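Local coordinates for citrate lyase subunit beta-like protein (Mycobacterium tuberculosis H37Rv, PDB 6AQ4) that is a homotrimeric, magnesium-binding lyase of the HpcH/HpaI aldolase family that binds citramalyl-CoA and may play a role in fatty acid biosynthesis, at residues W18-A23 and V215-S220; G139-A144 and D187-D192. All blocks are in the same frame, centred on the assembly; numbering follows the deposited sequence.

Interaction 1. Residues W18-A23 and V215-S220; sequences WLFCPA and VCIHPS. With CQM (Citramalyl-CoA), chain L.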
# COMPACT_ATOMS: atom_id res chain seq x y z
N TRP B 18 -10.59 -23.64 0.55
CA TRP B 18 -10.15 -24.13 1.86
C TRP B 18 -11.11 -23.75 2.98
O TRP B 18 -11.75 -22.69 2.95
CB TRP B 18 -8.73 -23.65 2.20
CG TRP B 18 -7.66 -24.13 1.26
CD1 TRP B 18 -7.82 -24.56 -0.03
CD2 TRP B 18 -6.26 -24.22 1.54
NE1 TRP B 18 -6.60 -24.90 -0.57
CE2 TRP B 18 -5.63 -24.71 0.38
CE3 TRP B 18 -5.48 -23.94 2.67
CZ2 TRP B 18 -4.25 -24.92 0.31
CZ3 TRP B 18 -4.11 -24.14 2.60
CH2 TRP B 18 -3.51 -24.62 1.42
N LEU B 19 -11.21 -24.63 3.96
CA LEU B 19 -12.18 -24.49 5.03
C LEU B 19 -11.52 -24.71 6.39
O LEU B 19 -10.88 -25.74 6.64
CB LEU B 19 -13.31 -25.50 4.83
CG LEU B 19 -14.41 -25.57 5.90
CD1 LEU B 19 -15.03 -24.20 6.14
CD2 LEU B 19 -15.48 -26.59 5.49
N PHE B 20 -11.66 -23.72 7.26
CA PHE B 20 -11.32 -23.87 8.65
C PHE B 20 -12.33 -24.78 9.33
O PHE B 20 -13.54 -24.68 9.10
CB PHE B 20 -11.39 -22.51 9.33
CG PHE B 20 -10.10 -21.75 9.31
CD1 PHE B 20 -9.02 -22.16 10.08
CD2 PHE B 20 -9.99 -20.59 8.56
CE1 PHE B 20 -7.83 -21.44 10.08
CE2 PHE B 20 -8.81 -19.87 8.55
CZ PHE B 20 -7.73 -20.28 9.32
N CYS B 21 -11.83 -25.67 10.18
CA CYS B 21 -12.66 -26.43 11.10
C CYS B 21 -11.93 -26.52 12.45
O CYS B 21 -10.83 -27.06 12.52
CB CYS B 21 -12.92 -27.83 10.55
SG CYS B 21 -13.95 -28.83 11.64
N PRO B 22 -12.51 -25.96 13.51
CA PRO B 22 -11.85 -26.06 14.82
C PRO B 22 -11.57 -27.52 15.20
O PRO B 22 -12.45 -28.37 15.05
CB PRO B 22 -12.86 -25.44 15.78
CG PRO B 22 -13.63 -24.47 14.93
CD PRO B 22 -13.74 -25.14 13.58
N ALA B 23 -10.37 -27.80 15.68
CA ALA B 23 -9.97 -29.18 15.97
C ALA B 23 -10.65 -29.80 17.19
O ALA B 23 -10.49 -30.99 17.43
CB ALA B 23 -8.46 -29.28 16.08
N VAL B 215 -9.83 -18.71 1.69
CA VAL B 215 -10.12 -19.52 2.87
C VAL B 215 -11.53 -19.27 3.38
O VAL B 215 -11.96 -18.12 3.50
CB VAL B 215 -9.11 -19.24 3.99
CG1 VAL B 215 -9.33 -20.19 5.18
CG2 VAL B 215 -7.69 -19.34 3.45
N CYS B 216 -12.25 -20.35 3.68
CA CYS B 216 -13.62 -20.24 4.17
C CYS B 216 -13.77 -20.68 5.62
O CYS B 216 -12.95 -21.44 6.14
CB CYS B 216 -14.57 -21.08 3.31
SG CYS B 216 -14.61 -20.55 1.60
N ILE B 217 -14.84 -20.19 6.25
CA ILE B 217 -15.16 -20.54 7.63
C ILE B 217 -16.51 -21.25 7.74
O ILE B 217 -16.93 -21.66 8.82
CB ILE B 217 -15.07 -19.32 8.57
CG1 ILE B 217 -15.76 -18.10 7.96
CG2 ILE B 217 -13.58 -18.98 8.84
CD1 ILE B 217 -17.28 -18.10 8.03
N HIS B 218 -17.18 -21.42 6.61
CA HIS B 218 -18.41 -22.21 6.58
C HIS B 218 -18.44 -23.04 5.30
O HIS B 218 -18.05 -22.56 4.24
CB HIS B 218 -19.64 -21.31 6.69
CG HIS B 218 -20.91 -22.04 7.02
ND1 HIS B 218 -21.77 -22.51 6.05
CD2 HIS B 218 -21.46 -22.39 8.20
CE1 HIS B 218 -22.79 -23.12 6.62
NE2 HIS B 218 -22.63 -23.06 7.93
N PRO B 219 -18.91 -24.30 5.39
CA PRO B 219 -18.98 -25.14 4.19
C PRO B 219 -19.88 -24.54 3.11
O PRO B 219 -19.61 -24.72 1.91
CB PRO B 219 -19.54 -26.46 4.71
CG PRO B 219 -20.15 -26.14 6.04
CD PRO B 219 -19.34 -25.02 6.60
N SER B 220 -20.92 -23.81 3.51
CA SER B 220 -21.82 -23.17 2.54
C SER B 220 -21.07 -22.22 1.62
O SER B 220 -21.54 -21.91 0.53
CB SER B 220 -22.93 -22.40 3.26
OG SER B 220 -22.40 -21.31 3.99
C2 CQM L . -9.66 -15.07 11.59
C4 CQM L . -8.10 -13.19 11.73
C6 CQM L . -7.83 -15.05 9.96
P2A CQM L . -22.79 -23.67 13.30
O5A CQM L . -22.99 -25.16 13.50
O4A CQM L . -23.38 -22.89 14.46
O3A CQM L . -23.40 -23.17 11.94
O6A CQM L . -21.23 -23.35 13.27
P1A CQM L . -24.45 -24.02 11.13
O1A CQM L . -24.82 -23.23 9.88
O2A CQM L . -25.68 -24.28 12.00
O5B CQM L . -23.82 -25.39 10.68
C5B CQM L . -24.61 -26.28 9.95
C4B CQM L . -23.89 -27.48 9.36
O4B CQM L . -22.65 -27.06 8.93
C3B CQM L . -23.59 -28.49 10.37
O3B CQM L . -23.47 -29.74 9.76
C2B CQM L . -22.34 -28.08 10.82
O2B CQM L . -21.80 -28.99 11.73
C1B CQM L . -21.62 -27.74 9.57
P3B CQM L . -24.73 -30.72 9.74
O7A CQM L . -24.31 -32.07 9.16
O8A CQM L . -25.84 -30.12 8.88
O9A CQM L . -25.21 -30.89 11.16
N9A CQM L . -20.46 -26.86 9.71
C4A CQM L . -19.17 -27.21 9.53
N3A CQM L . -18.55 -28.36 9.20
C2A CQM L . -17.22 -28.40 9.09
N1A CQM L . -16.47 -27.31 9.32
C6A CQM L . -17.04 -26.14 9.65
C5A CQM L . -18.42 -26.07 9.76
N7A CQM L . -19.26 -25.07 10.06
C8A CQM L . -20.51 -25.56 10.03
N6A CQM L . -16.26 -24.94 9.89
CBP CQM L . -19.38 -21.77 13.37
CCP CQM L . -20.85 -22.01 13.38
CDP CQM L . -18.89 -22.01 14.76
CEP CQM L . -19.11 -20.30 12.94
CAP CQM L . -18.75 -22.74 12.38
OAP CQM L . -19.10 -22.45 11.05
C9P CQM L . -17.22 -22.75 12.43
O9P CQM L . -16.62 -23.24 13.36
N8P CQM L . -16.47 -22.16 11.34
C7P CQM L . -15.04 -22.16 11.41
C6P CQM L . -14.49 -21.43 12.64
C5P CQM L . -13.00 -21.26 12.61
O5P CQM L . -12.31 -22.19 12.26
N4P CQM L . -12.42 -19.99 13.00
C3P CQM L . -10.98 -19.80 12.94
C2P CQM L . -10.60 -19.19 11.61
S1P CQM L . -11.15 -17.50 11.33
C1 CQM L . -9.95 -16.44 12.21
O2 CQM L . -9.36 -16.80 13.28
C3 CQM L . -8.22 -14.69 11.40
O7 CQM L . -7.45 -15.44 12.29
O3 CQM L . -7.58 -12.76 12.83
O4 CQM L . -8.54 -12.34 10.91

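Interaction 2. Residues G139-A144 and D187-D192; sequences GMMWGA and DAVHLD. With CQM (Citramalyl-CoA), chain L.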
# COMPACT_ATOMS: atom_id res chain seq x y z
N GLY B 139 3.55 -20.94 1.92
CA GLY B 139 2.41 -20.07 1.65
C GLY B 139 2.27 -18.88 2.59
O GLY B 139 2.81 -18.90 3.70
N MET B 140 1.55 -17.85 2.15
CA MET B 140 1.22 -16.69 2.99
C MET B 140 -0.29 -16.45 2.96
O MET B 140 -0.88 -16.40 1.88
CB MET B 140 1.90 -15.42 2.48
CG MET B 140 3.39 -15.52 2.29
SD MET B 140 4.30 -15.38 3.83
CE MET B 140 4.08 -13.63 4.24
N MET B 141 -0.90 -16.28 4.13
CA MET B 141 -2.29 -15.85 4.25
C MET B 141 -2.28 -14.54 5.03
O MET B 141 -1.30 -14.25 5.72
CB MET B 141 -3.10 -16.92 4.97
CG MET B 141 -4.54 -16.58 5.24
SD MET B 141 -5.37 -17.96 6.07
CE MET B 141 -7.05 -17.30 6.20
N TRP B 142 -3.31 -13.71 4.90
CA TRP B 142 -3.44 -12.53 5.78
C TRP B 142 -4.72 -12.60 6.60
O TRP B 142 -5.69 -13.26 6.21
CB TRP B 142 -3.36 -11.21 5.01
CG TRP B 142 -4.60 -10.92 4.19
CD1 TRP B 142 -5.02 -11.60 3.08
CD2 TRP B 142 -5.56 -9.90 4.44
NE1 TRP B 142 -6.20 -11.06 2.62
CE2 TRP B 142 -6.55 -10.01 3.43
CE3 TRP B 142 -5.69 -8.90 5.40
CZ2 TRP B 142 -7.65 -9.16 3.37
CZ3 TRP B 142 -6.78 -8.05 5.34
CH2 TRP B 142 -7.75 -8.19 4.33
N GLY B 143 -4.72 -11.92 7.75
CA GLY B 143 -5.87 -11.93 8.65
C GLY B 143 -6.18 -10.50 9.05
O GLY B 143 -5.36 -9.80 9.65
N ALA B 144 -7.38 -10.05 8.70
CA ALA B 144 -7.81 -8.68 8.96
C ALA B 144 -8.19 -8.41 10.41
O ALA B 144 -8.10 -7.28 10.87
CB ALA B 144 -9.01 -8.32 8.05
N ASP B 187 -6.20 -15.82 0.43
CA ASP B 187 -6.96 -14.62 0.76
C ASP B 187 -7.76 -14.80 2.05
O ASP B 187 -8.11 -15.92 2.43
CB ASP B 187 -7.89 -14.23 -0.40
CG ASP B 187 -8.31 -12.77 -0.35
OD1 ASP B 187 -7.60 -11.96 0.28
OD2 ASP B 187 -9.36 -12.44 -0.95
N ALA B 188 -8.08 -13.68 2.70
CA ALA B 188 -8.69 -13.69 4.03
C ALA B 188 -10.12 -14.23 4.07
O ALA B 188 -10.89 -14.09 3.11
CB ALA B 188 -8.63 -12.29 4.65
N VAL B 189 -10.48 -14.84 5.19
CA VAL B 189 -11.82 -15.39 5.37
C VAL B 189 -12.89 -14.31 5.24
O VAL B 189 -12.62 -13.13 5.49
CB VAL B 189 -11.98 -16.05 6.76
CG1 VAL B 189 -11.25 -17.40 6.83
CG2 VAL B 189 -11.51 -15.10 7.86
N HIS B 190 -14.10 -14.72 4.84
CA HIS B 190 -15.25 -13.83 4.78
C HIS B 190 -16.17 -14.17 5.95
O HIS B 190 -16.83 -15.21 5.94
CB HIS B 190 -16.00 -14.01 3.45
CG HIS B 190 -16.94 -12.89 3.13
ND1 HIS B 190 -16.54 -11.74 2.48
CD2 HIS B 190 -18.27 -12.75 3.37
CE1 HIS B 190 -17.58 -10.93 2.35
NE2 HIS B 190 -18.64 -11.52 2.87
N LEU B 191 -16.20 -13.29 6.95
CA LEU B 191 -16.83 -13.59 8.24
C LEU B 191 -18.35 -13.45 8.27
O LEU B 191 -19.01 -14.07 9.11
CB LEU B 191 -16.21 -12.75 9.37
CG LEU B 191 -14.73 -13.00 9.73
CD1 LEU B 191 -14.35 -12.22 10.99
CD2 LEU B 191 -14.43 -14.48 9.94
N ASP B 192 -18.90 -12.62 7.37
CA ASP B 192 -20.35 -12.47 7.20
C ASP B 192 -20.88 -13.71 6.47
O ASP B 192 -20.85 -13.77 5.25
CB ASP B 192 -20.67 -11.19 6.40
CG ASP B 192 -22.12 -10.73 6.59
OD1 ASP B 192 -23.03 -11.58 6.75
OD2 ASP B 192 -22.35 -9.50 6.58
C2 CQM L . -9.66 -15.07 11.59
C4 CQM L . -8.10 -13.19 11.73
C6 CQM L . -7.83 -15.05 9.96
P2A CQM L . -22.79 -23.67 13.30
O5A CQM L . -22.99 -25.16 13.50
O4A CQM L . -23.38 -22.89 14.46
O3A CQM L . -23.40 -23.17 11.94
O6A CQM L . -21.23 -23.35 13.27
P1A CQM L . -24.45 -24.02 11.13
O1A CQM L . -24.82 -23.23 9.88
O2A CQM L . -25.68 -24.28 12.00
O5B CQM L . -23.82 -25.39 10.68
C5B CQM L . -24.61 -26.28 9.95
C4B CQM L . -23.89 -27.48 9.36
O4B CQM L . -22.65 -27.06 8.93
C3B CQM L . -23.59 -28.49 10.37
O3B CQM L . -23.47 -29.74 9.76
C2B CQM L . -22.34 -28.08 10.82
O2B CQM L . -21.80 -28.99 11.73
C1B CQM L . -21.62 -27.74 9.57
P3B CQM L . -24.73 -30.72 9.74
O7A CQM L . -24.31 -32.07 9.16
O8A CQM L . -25.84 -30.12 8.88
O9A CQM L . -25.21 -30.89 11.16
N9A CQM L . -20.46 -26.86 9.71
C4A CQM L . -19.17 -27.21 9.53
N3A CQM L . -18.55 -28.36 9.20
C2A CQM L . -17.22 -28.40 9.09
N1A CQM L . -16.47 -27.31 9.32
C6A CQM L . -17.04 -26.14 9.65
C5A CQM L . -18.42 -26.07 9.76
N7A CQM L . -19.26 -25.07 10.06
C8A CQM L . -20.51 -25.56 10.03
N6A CQM L . -16.26 -24.94 9.89
CBP CQM L . -19.38 -21.77 13.37
CCP CQM L . -20.85 -22.01 13.38
CDP CQM L . -18.89 -22.01 14.76
CEP CQM L . -19.11 -20.30 12.94
CAP CQM L . -18.75 -22.74 12.38
OAP CQM L . -19.10 -22.45 11.05
C9P CQM L . -17.22 -22.75 12.43
O9P CQM L . -16.62 -23.24 13.36
N8P CQM L . -16.47 -22.16 11.34
C7P CQM L . -15.04 -22.16 11.41
C6P CQM L . -14.49 -21.43 12.64
C5P CQM L . -13.00 -21.26 12.61
O5P CQM L . -12.31 -22.19 12.26
N4P CQM L . -12.42 -19.99 13.00
C3P CQM L . -10.98 -19.80 12.94
C2P CQM L . -10.60 -19.19 11.61
S1P CQM L . -11.15 -17.50 11.33
C1 CQM L . -9.95 -16.44 12.21
O2 CQM L . -9.36 -16.80 13.28
C3 CQM L . -8.22 -14.69 11.40
O7 CQM L . -7.45 -15.44 12.29
O3 CQM L . -7.58 -12.76 12.83
O4 CQM L . -8.54 -12.34 10.91
O HOH W 1 -8.39 -14.35 7.09

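Interaction 1. Residues W18-A23 and V215-S220
F20 and C216 join the first and last strands of the TIM barrel, 17-22 and 213-216, where the eight-stranded parallel sheet closes on itself. The backbone of F20 donates from N to C216 O at 2.8 Å. C216 N also points to W18 O, at a distance so short (2.5 Å) that its exact geometry is doubtful. Together the two contacts set C216 between W18 and F20, the parallel-strand pattern. L19 CA also sends a C-H...O contact to C216 O.

Apolar packing lies on both faces of this junction. With CG anti to the backbone N (chi1 177°), L19 carries its methyls over the chain that leaves strand 213-216. CD1 lies 4.2 Å from C216 CB and reaches H218 N, while CD2 meets P219 CB. On the F20 side, the ring meets V215 and I217 obliquely. F20 CE2 comes within 3.4 Å of V215 CG1, and F20 CD2 touches I217 CG2. I217 also packs on M259 of a neighbouring subunit.

The remaining contacts hold citramalyl-CoA at the C-terminal end of the barrel. C2P of the ligand sits over the centre of one face of the F20 ring. F20 O accepts from adenine N6A at 2.8 Å. I217 O accepts from both pantetheine N8P and the hydroxyl OAP. P219 CD packs on the adenine at C5A. K31 and R28 add further hydrogen bonds to the ligand.

H218 links the ligand to the start of helix 221-228. Its ND1 accepts a capping bond from S220 N, and its NE2 donates to the diphosphate oxygen O1A at 2.9 Å.

Interaction 2. Residues G139-A144 and D187-D192
W142 and D187 meet where two adjacent parallel strands of the TIM barrel, 137-142 and 184-187, run out into their C-terminal loops. W142 NE1 donates to D187 OD1 at 2.9 Å. The bond is almost straight, 177° at the hydrogen, and OD1 lies in the plane of the indole. The two side chains run side by side, with ring and carboxylate planes 30° apart.

A188 covers one face of the same indole. Its CB makes a CH-pi contact 3.6 Å from the centroid of the five-membered ring and comes close to CE2. The indole is thus held at its N-H edge and over a face. Its CG lies between the backbone N and the carbonyl carbon (chi1 73°), which turns the ring toward D187 and A188. M141 extends its chain fully, and CE at its end touches V189 CG1 at 4.2 Å.

Further out, R171 forms a salt bridge with D187 OD1, the oxygen that W142 also uses. With two partners on OD1 the carboxylate is probably restrained, and the arginine would favour its charged form. Y163 packs edge-to-face with W142.

The loop after W142 borders the acyl end of citramalyl-CoA. A144 N is 3.4 Å from the ligand's carboxylate oxygen O4. One water bridges the two segments, donating to W142 O at 3.0 Å and accepting from V189 N at 2.9 Å.

How the interactions relate
Interactions 1 and 2 lie in one barrel, with centres about 11 Å apart. Strand 184-187 is next to strand 213-216, so the two contacts touch directly. V189 CG1 packs on I217 CG2 at 3.5 Å, and M141 CE packs on V215 CG2, also at 3.5 Å. Both contacts border the same citramalyl-CoA. Interaction 1 binds the adenine, diphosphate and pantetheine; interaction 2 lies by the citramalyl end. The side chain of F20 is about 4 Å from that of R72, a substrate-binding residue. F20 and V189 each lie about 8 Å, side chain to ion, from a bound magnesium ion.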